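Local coordinates for putative extracellular solute-binding protein (Bordetella bronchiseptica, PDB 4P56) that binds mandelate and probably delivers it in the periplasm to a TRAP transporter, at residues A[56-61]-A[253-257]; A[118-123]-A[263-268]; A[178-184]-A[306-310]; A[227-233]-A[299-303]. One frame throughout, in Å; residues are numbered along the deposited sequence.

Contact 1 lies at the far end of one lobe and is partly buried. Contact 2 is buried, its centre about 12 Å from the centre of the chain. Contact 1 uses helix 252-260 and contact 2 the next helix, 263-285. Both include an arginine-aspartate salt bridge. Contact 1 adds a bridging water, whereas contact 2 adds close helix packing. Contacts 3 and 4 sit on the opposite side of the chain's centre from contact 1. They share helix 297-307 and touch each other, with V179 CG1 3.9 Å from L233 CD1. Contact 4 is buried and wholly apolar across its segments. Contact 3 is partly buried and mixes apolar packing with one arginine-to-carbonyl bond.

Contact 1. Residues A[56-61]-A[253-257]; sequences ATDGRV and QDQDT
D254 and R60 meet because D254 CG stands beside its own backbone N (chi1 -76°) and the R60 chain bends at chi3 (-53°). The carboxylate leaves helix 252-260, and the bend turns the guanidinium side-on to it. The result is a two-pronged salt bridge between this helix and the type I' turn T57 to R60. That turn joins helix 40-56 to strand 62-65 in a beta-alpha-beta crossover of the solute-binding fold. R60 NE donates to D254 OD2 at 2.8 Å. R60 NH2 donates to D254 OD1 at 2.9 Å. Both bonds are nearly straight and use the syn lone pairs of the carboxylate. The two flat groups are nearly coplanar, only 6° apart. This pairing fixes the rotation of the buried carboxylate and probably favours its charged form. T57 O lies above the centre of the guanidinium, 3.1 Å from its plane.

Methyl groups fill in beside the ion pair. T57 CG2 comes to 3.5 Å from D254 OD1, and A56 CB meets T257 CG2 at 3.7 Å. V61 CG2 lies against the D254 side chain. The T57 hydroxyl serves the turn itself: T57 OG1 accepts a bond from V61 N and is also bonded to I53 O in the helix before.

One water completes the grip on D254. It donates to D254 OD1 at 2.7 Å, giving that oxygen a second partner besides R60 NH2. The same water is hydrogen-bonded to T257 OG1 and lies 2.7 Å from that atom.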
loop_
_atom_site.group_PDB
_atom_site.type_symbol
_atom_site.label_atom_id
_atom_site.label_comp_id
_atom_site.label_asym_id
_atom_site.label_seq_id
_atom_site.Cartn_x
_atom_site.Cartn_y
_atom_site.Cartn_z
ATOM N N ALA A 56 -19.566 -11.458 -14.345
ATOM C CA ALA A 56 -19.872 -12.633 -13.537
ATOM C C ALA A 56 -21.262 -12.608 -12.870
ATOM O O ALA A 56 -21.696 -13.628 -12.334
ATOM C CB ALA A 56 -18.793 -12.820 -12.473
ATOM N N THR A 57 -21.945 -11.464 -12.880
ATOM C CA THR A 57 -23.278 -11.346 -12.250
ATOM C C THR A 57 -24.322 -10.959 -13.308
ATOM O O THR A 57 -25.432 -10.512 -13.001
ATOM C CB THR A 57 -23.315 -10.275 -11.151
ATOM O OG1 THR A 57 -23.022 -8.992 -11.710
ATOM C CG2 THR A 57 -22.345 -10.609 -10.045
ATOM N N ASP A 58 -23.947 -11.161 -14.558
ATOM C CA ASP A 58 -24.782 -10.812 -15.722
ATOM C C ASP A 58 -25.330 -9.393 -15.647
ATOM O O ASP A 58 -26.495 -9.165 -15.938
ATOM C CB ASP A 58 -25.940 -11.776 -15.900
ATOM C CG ASP A 58 -26.761 -11.466 -17.189
ATOM O OD1 ASP A 58 -26.148 -11.045 -18.218
ATOM O OD2 ASP A 58 -28.010 -11.605 -17.160
ATOM N N GLY A 59 -24.491 -8.443 -15.239
ATOM C CA GLY A 59 -24.908 -7.057 -15.148
ATOM C C GLY A 59 -25.685 -6.724 -13.901
ATOM O O GLY A 59 -26.047 -5.583 -13.679
ATOM N N ARG A 60 -25.939 -7.706 -13.053
ATOM C CA ARG A 60 -26.762 -7.431 -11.876
ATOM C C ARG A 60 -26.038 -6.581 -10.838
ATOM O O ARG A 60 -26.684 -5.916 -10.005
ATOM C CB ARG A 60 -27.216 -8.737 -11.242
ATOM C CG ARG A 60 -28.313 -9.415 -12.009
ATOM C CD ARG A 60 -28.825 -10.606 -11.256
ATOM N NE ARG A 60 -27.741 -11.495 -10.880
ATOM C CZ ARG A 60 -27.321 -12.525 -11.611
ATOM N NH1 ARG A 60 -27.893 -12.808 -12.774
ATOM N NH2 ARG A 60 -26.313 -13.279 -11.180
ATOM N N VAL A 61 -24.711 -6.625 -10.871
ATOM C CA VAL A 61 -23.866 -5.813 -9.992
ATOM C C VAL A 61 -22.829 -5.094 -10.832
ATOM O O VAL A 61 -22.073 -5.723 -11.552
ATOM C CB VAL A 61 -23.141 -6.665 -8.901
ATOM C CG1 VAL A 61 -22.333 -5.777 -7.935
ATOM C CG2 VAL A 61 -24.168 -7.486 -8.116
ATOM N N GLN A 253 -26.337 -15.300 -4.174
ATOM C CA GLN A 253 -25.447 -15.822 -5.203
ATOM C C GLN A 253 -24.431 -14.752 -5.580
ATOM O O GLN A 253 -23.270 -15.042 -5.799
ATOM C CB GLN A 253 -26.236 -16.246 -6.449
ATOM C CG GLN A 253 -25.380 -16.616 -7.652
ATOM C CD GLN A 253 -26.187 -16.831 -8.940
ATOM O OE1 GLN A 253 -27.302 -16.339 -9.091
ATOM N NE2 GLN A 253 -25.599 -17.559 -9.876
ATOM N N ASP A 254 -24.886 -13.512 -5.659
ATOM C CA ASP A 254 -24.036 -12.423 -6.113
ATOM C C ASP A 254 -23.085 -11.965 -4.995
ATOM O O ASP A 254 -21.944 -11.566 -5.249
ATOM C CB ASP A 254 -24.874 -11.266 -6.674
ATOM C CG ASP A 254 -25.431 -11.567 -8.084
ATOM O OD1 ASP A 254 -24.972 -12.517 -8.742
ATOM O OD2 ASP A 254 -26.288 -10.811 -8.564
ATOM N N GLN A 255 -23.539 -12.068 -3.750
ATOM C CA GLN A 255 -22.646 -11.859 -2.613
ATOM C C GLN A 255 -21.494 -12.863 -2.688
ATOM O O GLN A 255 -20.335 -12.484 -2.586
ATOM C CB GLN A 255 -23.404 -12.020 -1.295
ATOM C CG GLN A 255 -24.393 -10.895 -0.989
ATOM C CD GLN A 255 -25.218 -11.188 0.264
ATOM O OE1 GLN A 255 -24.957 -12.151 0.965
ATOM N NE2 GLN A 255 -26.200 -10.347 0.546
ATOM N N ASP A 256 -21.824 -14.131 -2.901
ATOM C CA ASP A 256 -20.806 -15.187 -3.004
ATOM C C ASP A 256 -19.847 -14.915 -4.152
ATOM O O ASP A 256 -18.633 -15.074 -4.006
ATOM C CB ASP A 256 -21.457 -16.546 -3.226
ATOM C CG ASP A 256 -22.092 -17.106 -1.977
ATOM O OD1 ASP A 256 -21.879 -16.545 -0.876
ATOM O OD2 ASP A 256 -22.806 -18.126 -2.111
ATOM N N THR A 257 -20.395 -14.485 -5.280
ATOM C CA THR A 257 -19.576 -14.127 -6.439
ATOM C C THR A 257 -18.632 -12.958 -6.139
ATOM O O THR A 257 -17.440 -13.035 -6.423
ATOM C CB THR A 257 -20.464 -13.810 -7.682
ATOM O OG1 THR A 257 -21.128 -15.001 -8.064
ATOM C CG2 THR A 257 -19.628 -13.302 -8.856
HETATM O O HOH W 1 -23.328 -14.467 -9.503
#

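Contact 2. Residues A[118-123]-A[263-268]; sequences SIAAWD and GRHLAE
R264 spreads its guanidinium over I119 and beside D123, where two antiparallel helices pack. Segments 118-123 and 263-268, of helices 114-129 and 263-285, run nearly antiparallel, 155° between their directions, with axes 8.4 Å apart at closest approach. The second belongs to the long helix 263-285 of this TRAP solute-binding fold. The R264 chain bends at chi3 (-137°), which brings the guanidinium over I119. I119 CG2 lies under one face of it, off toward its rim and 3.2 Å from the plane. D123 approaches obliquely, with its carboxylate tilted 40° from the guanidinium. Their salt bridge runs from R264 NH2 to D123 OD2 at 2.9 Å. E335 of helix 325-340 adds only a long, weak ion pair to R264, and its carboxylate also lies close to that of D123.

W122 turns a ring face to G263. G263 CA sits 3.6 Å from the centroid of the five-membered ring, a CH-pi contact. G263 has no side chain, so the indole can come this near. The W122 side chain also touches L140 and I143 of strand 139-145.

A267 is small and lets the helices come close: W122 CB meets A267 CB at 4.0 Å. I119 and E268 lie side by side, pointing the same way, with I119 CD1 4.0 Å from E268 CB. The hydroxyl of S118 is bonded to A114 O and A145 N, while S118 CB rests 3.3 Å from A267 O.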
loop_
_atom_site.group_PDB
_atom_site.type_symbol
_atom_site.label_atom_id
_atom_site.label_comp_id
_atom_site.label_asym_id
_atom_site.label_seq_id
_atom_site.Cartn_x
_atom_site.Cartn_y
_atom_site.Cartn_z
ATOM N N SER A 118 1.169 -8.885 -1.850
ATOM C CA SER A 118 -0.280 -8.750 -1.779
ATOM C C SER A 118 -0.922 -10.090 -1.444
ATOM O O SER A 118 -1.770 -10.194 -0.563
ATOM C CB SER A 118 -0.857 -8.274 -3.123
ATOM O OG SER A 118 -0.437 -6.961 -3.440
ATOM N N ILE A 119 -0.541 -11.120 -2.183
ATOM C CA ILE A 119 -1.143 -12.432 -1.989
ATOM C C ILE A 119 -0.836 -12.931 -0.588
ATOM O O ILE A 119 -1.729 -13.384 0.113
ATOM C CB ILE A 119 -0.646 -13.438 -3.030
ATOM C CG1 ILE A 119 -1.252 -13.087 -4.380
ATOM C CG2 ILE A 119 -1.059 -14.855 -2.635
ATOM C CD1 ILE A 119 -0.536 -13.694 -5.527
ATOM N N ALA A 120 0.419 -12.832 -0.176
ATOM C CA ALA A 120 0.812 -13.336 1.133
ATOM C C ALA A 120 0.193 -12.493 2.240
ATOM O O ALA A 120 -0.233 -13.019 3.275
ATOM C CB ALA A 120 2.351 -13.383 1.258
ATOM N N ALA A 121 0.083 -11.188 2.026
ATOM C CA ALA A 121 -0.531 -10.333 3.048
ATOM C C ALA A 121 -1.994 -10.683 3.258
ATOM O O ALA A 121 -2.444 -10.829 4.390
ATOM C CB ALA A 121 -0.400 -8.868 2.691
ATOM N N TRP A 122 -2.754 -10.776 2.174
ATOM C CA TRP A 122 -4.161 -11.145 2.294
ATOM C C TRP A 122 -4.332 -12.535 2.892
ATOM O O TRP A 122 -5.167 -12.735 3.764
ATOM C CB TRP A 122 -4.908 -11.074 0.954
ATOM C CG TRP A 122 -6.239 -11.733 1.107
ATOM C CD1 TRP A 122 -6.625 -12.933 0.608
ATOM C CD2 TRP A 122 -7.337 -11.245 1.896
ATOM N NE1 TRP A 122 -7.908 -13.224 1.030
ATOM C CE2 TRP A 122 -8.361 -12.200 1.823
ATOM C CE3 TRP A 122 -7.539 -10.081 2.662
ATOM C CZ2 TRP A 122 -9.585 -12.036 2.480
ATOM C CZ3 TRP A 122 -8.733 -9.917 3.327
ATOM C CH2 TRP A 122 -9.758 -10.883 3.229
ATOM N N ASP A 123 -3.590 -13.509 2.401
ATOM C CA ASP A 123 -3.789 -14.876 2.865
ATOM C C ASP A 123 -3.543 -14.906 4.377
ATOM O O ASP A 123 -4.262 -15.574 5.124
ATOM C CB ASP A 123 -2.865 -15.862 2.138
ATOM C CG ASP A 123 -3.355 -16.224 0.723
ATOM O OD1 ASP A 123 -4.515 -15.928 0.384
ATOM O OD2 ASP A 123 -2.579 -16.830 -0.062
ATOM N N GLY A 263 -10.765 -10.948 -2.016
ATOM C CA GLY A 263 -9.749 -11.715 -1.312
ATOM C C GLY A 263 -8.516 -11.977 -2.158
ATOM O O GLY A 263 -7.911 -11.070 -2.659
ATOM N N ARG A 264 -8.130 -13.236 -2.297
ATOM C CA ARG A 264 -6.866 -13.565 -2.929
ATOM C C ARG A 264 -6.854 -13.167 -4.413
ATOM O O ARG A 264 -5.802 -12.790 -4.985
ATOM C CB ARG A 264 -6.664 -15.067 -2.792
ATOM C CG ARG A 264 -5.320 -15.540 -3.205
ATOM C CD ARG A 264 -5.365 -17.038 -3.126
ATOM N NE ARG A 264 -4.163 -17.564 -2.524
ATOM C CZ ARG A 264 -3.004 -17.630 -3.160
ATOM N NH1 ARG A 264 -2.902 -17.196 -4.414
ATOM N NH2 ARG A 264 -1.946 -18.134 -2.541
ATOM N N HIS A 265 -8.015 -13.297 -5.047
ATOM C CA HIS A 265 -8.164 -12.929 -6.469
ATOM C C HIS A 265 -7.890 -11.452 -6.666
ATOM O O HIS A 265 -7.155 -11.066 -7.568
ATOM C CB HIS A 265 -9.576 -13.230 -6.936
ATOM C CG HIS A 265 -9.809 -12.956 -8.385
ATOM N ND1 HIS A 265 -9.441 -13.838 -9.380
ATOM C CD2 HIS A 265 -10.390 -11.910 -9.009
ATOM C CE1 HIS A 265 -9.786 -13.343 -10.554
ATOM N NE2 HIS A 265 -10.355 -12.166 -10.361
ATOM N N LEU A 266 -8.492 -10.638 -5.805
ATOM C CA LEU A 266 -8.285 -9.180 -5.811
ATOM C C LEU A 266 -6.817 -8.827 -5.491
ATOM O O LEU A 266 -6.212 -7.971 -6.131
ATOM C CB LEU A 266 -9.275 -8.576 -4.819
ATOM C CG LEU A 266 -9.270 -7.116 -4.390
ATOM C CD1 LEU A 266 -10.557 -6.841 -3.622
ATOM C CD2 LEU A 266 -8.112 -6.742 -3.527
ATOM N N ALA A 267 -6.244 -9.512 -4.508
ATOM C CA ALA A 267 -4.880 -9.259 -4.109
ATOM C C ALA A 267 -3.954 -9.440 -5.293
ATOM O O ALA A 267 -3.091 -8.599 -5.547
ATOM C CB ALA A 267 -4.469 -10.188 -2.946
ATOM N N GLU A 268 -4.157 -10.511 -6.041
ATOM C CA GLU A 268 -3.333 -10.774 -7.205
ATOM C C GLU A 268 -3.575 -9.764 -8.338
ATOM O O GLU A 268 -2.617 -9.278 -8.970
ATOM C CB GLU A 268 -3.556 -12.195 -7.696
ATOM C CG GLU A 268 -2.623 -12.591 -8.855
ATOM C CD GLU A 268 -2.566 -14.094 -9.090
ATOM O OE1 GLU A 268 -3.461 -14.821 -8.589
ATOM O OE2 GLU A 268 -1.613 -14.549 -9.771
#

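Contact 3. Residues A[178-184]-A[306-310]; sequences DVAKAVG and RTKGF
R306 reaches the C-terminal end of helix 174-182, where G184 closes a Schellman motif. The contact joins that helix to segment 306-310, which includes the type I turn T307 to F310. The R306 chain bends at chi2 (-77°) and folds round the A182 carbonyl. R306 NH1 then donates to A182 O at 3.0 Å, in the carbonyl plane and on a lone pair. The oxygen also lies near the guanidinium plane, so the arginine meets it edge-on. This gives a helix-end carbonyl a side-chain donor from the other segment.

T307 follows with its methyl group. T307 CG2 packs on A182 CB at 4.1 Å, while T307 OG1 is bonded to V303 O. T307 CB also lies over one face of the F310 ring, off toward its rim.

F310 ends the turn and points its ring edge at helix 174-182. V179 CG2 meets that edge in the ring plane, 3.9 Å from F310 CE2. D178 O also lies at the ring edge, 3.5 Å from F310 CZ. A182 CB comes in obliquely at 3.8 Å from F310 CZ. D178 sends its carboxylate to K103 in a salt bridge. D178 CB stays behind on the ring, 3.7 Å from F310 CZ.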
loop_
_atom_site.group_PDB
_atom_site.type_symbol
_atom_site.label_atom_id
_atom_site.label_comp_id
_atom_site.label_asym_id
_atom_site.label_seq_id
_atom_site.Cartn_x
_atom_site.Cartn_y
_atom_site.Cartn_z
ATOM N N ASP A 178 7.513 4.917 10.322
ATOM C CA ASP A 178 8.318 4.242 11.366
ATOM C C ASP A 178 9.754 4.153 10.857
ATOM O O ASP A 178 10.704 4.438 11.592
ATOM C CB ASP A 178 7.824 2.815 11.652
ATOM C CG ASP A 178 6.485 2.769 12.394
ATOM O OD1 ASP A 178 6.132 3.753 13.096
ATOM O OD2 ASP A 178 5.782 1.733 12.265
ATOM N N VAL A 179 9.911 3.725 9.607
ATOM C CA VAL A 179 11.240 3.625 9.015
ATOM C C VAL A 179 11.925 4.998 8.918
ATOM O O VAL A 179 13.076 5.145 9.328
ATOM C CB VAL A 179 11.250 2.928 7.624
ATOM C CG1 VAL A 179 12.653 2.999 6.983
ATOM C CG2 VAL A 179 10.790 1.474 7.723
ATOM N N ALA A 180 11.246 5.999 8.371
ATOM C CA ALA A 180 11.838 7.346 8.291
ATOM C C ALA A 180 12.379 7.808 9.648
ATOM O O ALA A 180 13.518 8.257 9.759
ATOM C CB ALA A 180 10.807 8.361 7.774
ATOM N N LYS A 181 11.546 7.699 10.682
ATOM C CA LYS A 181 11.933 8.127 12.023
ATOM C C LYS A 181 13.141 7.304 12.465
ATOM O O LYS A 181 14.120 7.841 12.965
ATOM C CB LYS A 181 10.761 7.954 13.003
ATOM C CG LYS A 181 11.021 8.534 14.399
ATOM C CD LYS A 181 9.846 8.290 15.346
ATOM C CE LYS A 181 9.988 9.080 16.652
ATOM N NZ LYS A 181 10.008 8.191 17.848
ATOM N N ALA A 182 13.090 5.991 12.259
ATOM C CA ALA A 182 14.151 5.137 12.793
ATOM C C ALA A 182 15.527 5.457 12.167
ATOM O O ALA A 182 16.559 5.380 12.836
ATOM C CB ALA A 182 13.813 3.678 12.603
ATOM N N VAL A 183 15.533 5.778 10.878
ATOM C CA VAL A 183 16.787 6.078 10.202
ATOM C C VAL A 183 17.215 7.538 10.407
ATOM O O VAL A 183 18.242 7.958 9.892
ATOM C CB VAL A 183 16.754 5.725 8.691
ATOM C CG1 VAL A 183 16.560 4.243 8.480
ATOM C CG2 VAL A 183 15.684 6.528 7.960
ATOM N N GLY A 184 16.428 8.308 11.162
ATOM C CA GLY A 184 16.836 9.644 11.559
ATOM C C GLY A 184 16.305 10.743 10.661
ATOM O O GLY A 184 16.698 11.914 10.811
ATOM N N ARG A 306 18.545 -0.226 12.863
ATOM C CA ARG A 306 17.662 0.823 13.379
ATOM C C ARG A 306 16.237 0.341 13.512
ATOM O O ARG A 306 15.460 0.886 14.315
ATOM C CB ARG A 306 17.658 2.040 12.466
ATOM C CG ARG A 306 19.019 2.743 12.343
ATOM C CD ARG A 306 19.349 3.589 13.530
ATOM N NE ARG A 306 20.525 4.416 13.258
ATOM C CZ ARG A 306 20.503 5.723 12.987
ATOM N NH1 ARG A 306 19.363 6.401 12.977
ATOM N NH2 ARG A 306 21.648 6.367 12.740
ATOM N N THR A 307 15.876 -0.627 12.675
ATOM C CA THR A 307 14.507 -1.114 12.581
ATOM C C THR A 307 14.327 -2.494 13.204
ATOM O O THR A 307 13.278 -3.116 13.053
ATOM C CB THR A 307 14.039 -1.163 11.112
ATOM O OG1 THR A 307 14.848 -2.085 10.375
ATOM C CG2 THR A 307 14.127 0.204 10.494
ATOM N N LYS A 308 15.328 -2.955 13.942
ATOM C CA LYS A 308 15.309 -4.327 14.452
ATOM C C LYS A 308 14.207 -4.609 15.477
ATOM O O LYS A 308 13.872 -5.773 15.700
ATOM C CB LYS A 308 16.664 -4.703 15.060
ATOM C CG LYS A 308 16.991 -3.916 16.307
ATOM C CD LYS A 308 18.401 -4.206 16.810
ATOM C CE LYS A 308 18.752 -3.335 18.010
ATOM N NZ LYS A 308 18.632 -1.874 17.698
ATOM N N GLY A 309 13.668 -3.567 16.100
ATOM C CA GLY A 309 12.640 -3.726 17.124
ATOM C C GLY A 309 11.224 -3.767 16.564
ATOM O O GLY A 309 10.271 -4.039 17.300
ATOM N N PHE A 310 11.068 -3.494 15.266
ATOM C CA PHE A 310 9.729 -3.374 14.673
ATOM C C PHE A 310 8.949 -4.681 14.744
ATOM O O PHE A 310 7.716 -4.667 14.931
ATOM C CB PHE A 310 9.790 -2.953 13.206
ATOM C CG PHE A 310 10.234 -1.514 12.982
ATOM C CD1 PHE A 310 10.659 -0.705 14.038
ATOM C CD2 PHE A 310 10.202 -0.990 11.715
ATOM C CE1 PHE A 310 11.066 0.608 13.807
ATOM C CE2 PHE A 310 10.599 0.310 11.468
ATOM C CZ PHE A 310 11.027 1.116 12.531
#

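Contact 4. Residues A[227-233]-A[299-303]; sequences TEFPGGL and LIEAV
F229 bulges toward helix 297-307 and meets three of its side chains, L299, I300 and V303. Here the end of strand 225-228 and the type II turn after it pack on helix 297-307, in one lobe of the solute-binding fold. F229 follows strand 225-228 of the mixed six-stranded sheet and opens the turn, which runs to G232. Helix 297-307 comes soon after strand 291-294, the parallel neighbour of 225-228.

L299 is the first knob. It fits where T227 and F229 stand together. L299 CD2 reaches T227 CG2 tip to tip at 4.1 Å. L299 crosses F229 at about a right angle, with L299 CG 4.0 Å from F229 CE2. T227 meets L299 with its methyl, while T227 OG1 is bonded to V158 O.

I300 fills the step beside the turn. Its chain is extended at chi2 (164°), which carries CD1 out to the proline ring. I300 CD1 touches P230 CD at 3.7 Å, and the two side chains cross obliquely.

V303, one turn beyond L299, lies against both F229 and L233. V303 CG2 faces F229 CE2 at 4.3 Å, and its other methyl turns to L233. The turn folds L233 back under the phenyl ring. L233 CD1 sits over the centre of one ring face, 3.9 Å above the plane. The glycines G231 and G232 take backbone angles that suit glycine and let the chain double back. No hydrogen bond crosses between the segments. The packing ends at L233 CD1 against V303 CG1, at 4.0 Å.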
loop_
_atom_site.group_PDB
_atom_site.type_symbol
_atom_site.label_atom_id
_atom_site.label_comp_id
_atom_site.label_asym_id
_atom_site.label_seq_id
_atom_site.Cartn_x
_atom_site.Cartn_y
_atom_site.Cartn_z
ATOM N N THR A 227 17.483 5.669 -3.973
ATOM C CA THR A 227 18.207 4.522 -3.418
ATOM C C THR A 227 17.254 3.375 -3.236
ATOM O O THR A 227 16.237 3.499 -2.570
ATOM C CB THR A 227 18.886 4.862 -2.086
ATOM O OG1 THR A 227 19.835 5.914 -2.329
ATOM C CG2 THR A 227 19.614 3.622 -1.517
ATOM N N GLU A 228 17.571 2.268 -3.883
ATOM C CA GLU A 228 16.741 1.084 -3.831
ATOM C C GLU A 228 17.360 0.112 -2.861
ATOM O O GLU A 228 18.566 0.115 -2.649
ATOM C CB GLU A 228 16.652 0.431 -5.201
ATOM C CG GLU A 228 15.991 1.283 -6.262
ATOM C CD GLU A 228 15.865 0.510 -7.541
ATOM O OE1 GLU A 228 16.792 0.591 -8.363
ATOM O OE2 GLU A 228 14.870 -0.242 -7.699
ATOM N N PHE A 229 16.509 -0.734 -2.291
ATOM C CA PHE A 229 16.907 -1.684 -1.271
ATOM C C PHE A 229 16.335 -3.046 -1.643
ATOM O O PHE A 229 15.178 -3.137 -2.053
ATOM C CB PHE A 229 16.281 -1.269 0.055
ATOM C CG PHE A 229 16.877 -0.031 0.662
ATOM C CD1 PHE A 229 16.464 1.225 0.257
ATOM C CD2 PHE A 229 17.839 -0.131 1.653
ATOM C CE1 PHE A 229 17.000 2.350 0.818
ATOM C CE2 PHE A 229 18.379 0.989 2.207
ATOM C CZ PHE A 229 17.946 2.240 1.796
ATOM N N PRO A 230 17.118 -4.108 -1.461
ATOM C CA PRO A 230 16.601 -5.440 -1.748
ATOM C C PRO A 230 15.391 -5.763 -0.897
ATOM O O PRO A 230 15.437 -5.662 0.329
ATOM C CB PRO A 230 17.779 -6.357 -1.408
ATOM C CG PRO A 230 18.987 -5.497 -1.649
ATOM C CD PRO A 230 18.559 -4.133 -1.153
ATOM N N GLY A 231 14.312 -6.154 -1.570
ATOM C CA GLY A 231 13.068 -6.493 -0.907
ATOM C C GLY A 231 12.331 -5.276 -0.398
ATOM O O GLY A 231 11.339 -5.407 0.336
ATOM N N GLY A 232 12.819 -4.088 -0.764
ATOM C CA GLY A 232 12.152 -2.855 -0.404
ATOM C C GLY A 232 12.590 -2.257 0.924
ATOM O O GLY A 232 12.902 -2.954 1.879
ATOM N N LEU A 233 12.582 -0.934 0.988
ATOM C CA LEU A 233 12.866 -0.246 2.228
ATOM C C LEU A 233 11.697 -0.384 3.188
ATOM O O LEU A 233 11.877 -0.375 4.417
ATOM C CB LEU A 233 13.163 1.227 1.957
ATOM C CG LEU A 233 13.453 2.106 3.177
ATOM C CD1 LEU A 233 14.658 1.576 3.968
ATOM C CD2 LEU A 233 13.677 3.547 2.789
ATOM N N LEU A 299 24.814 0.008 4.365
ATOM C CA LEU A 299 23.597 0.799 4.540
ATOM C C LEU A 299 22.405 -0.065 4.927
ATOM O O LEU A 299 21.642 0.290 5.816
ATOM C CB LEU A 299 23.299 1.572 3.271
ATOM C CG LEU A 299 21.981 2.323 3.229
ATOM C CD1 LEU A 299 21.873 3.314 4.369
ATOM C CD2 LEU A 299 21.897 3.030 1.871
ATOM N N ILE A 300 22.249 -1.191 4.242
ATOM C CA ILE A 300 21.220 -2.159 4.562
ATOM C C ILE A 300 21.344 -2.584 6.027
ATOM O O ILE A 300 20.369 -2.550 6.774
ATOM C CB ILE A 300 21.337 -3.400 3.637
ATOM C CG1 ILE A 300 20.929 -3.044 2.190
ATOM C CG2 ILE A 300 20.486 -4.568 4.151
ATOM C CD1 ILE A 300 21.388 -4.087 1.163
ATOM N N GLU A 301 22.550 -2.941 6.461
ATOM C CA GLU A 301 22.711 -3.418 7.834
ATOM C C GLU A 301 22.414 -2.328 8.855
ATOM O O GLU A 301 21.815 -2.599 9.903
ATOM C CB GLU A 301 24.107 -4.018 8.045
ATOM C CG GLU A 301 24.216 -5.416 7.462
ATOM C CD GLU A 301 23.104 -6.328 7.985
ATOM O OE1 GLU A 301 22.953 -6.421 9.230
ATOM O OE2 GLU A 301 22.372 -6.921 7.152
ATOM N N ALA A 302 22.797 -1.093 8.539
ATOM C CA ALA A 302 22.498 0.028 9.415
ATOM C C ALA A 302 20.991 0.232 9.521
ATOM O O ALA A 302 20.473 0.513 10.607
ATOM C CB ALA A 302 23.173 1.286 8.915
ATOM N N VAL A 303 20.275 0.063 8.414
ATOM C CA VAL A 303 18.807 0.160 8.467
ATOM C C VAL A 303 18.179 -1.012 9.227
ATOM O O VAL A 303 17.231 -0.832 9.994
ATOM C CB VAL A 303 18.180 0.312 7.070
ATOM C CG1 VAL A 303 16.649 0.330 7.179
ATOM C CG2 VAL A 303 18.668 1.605 6.411
#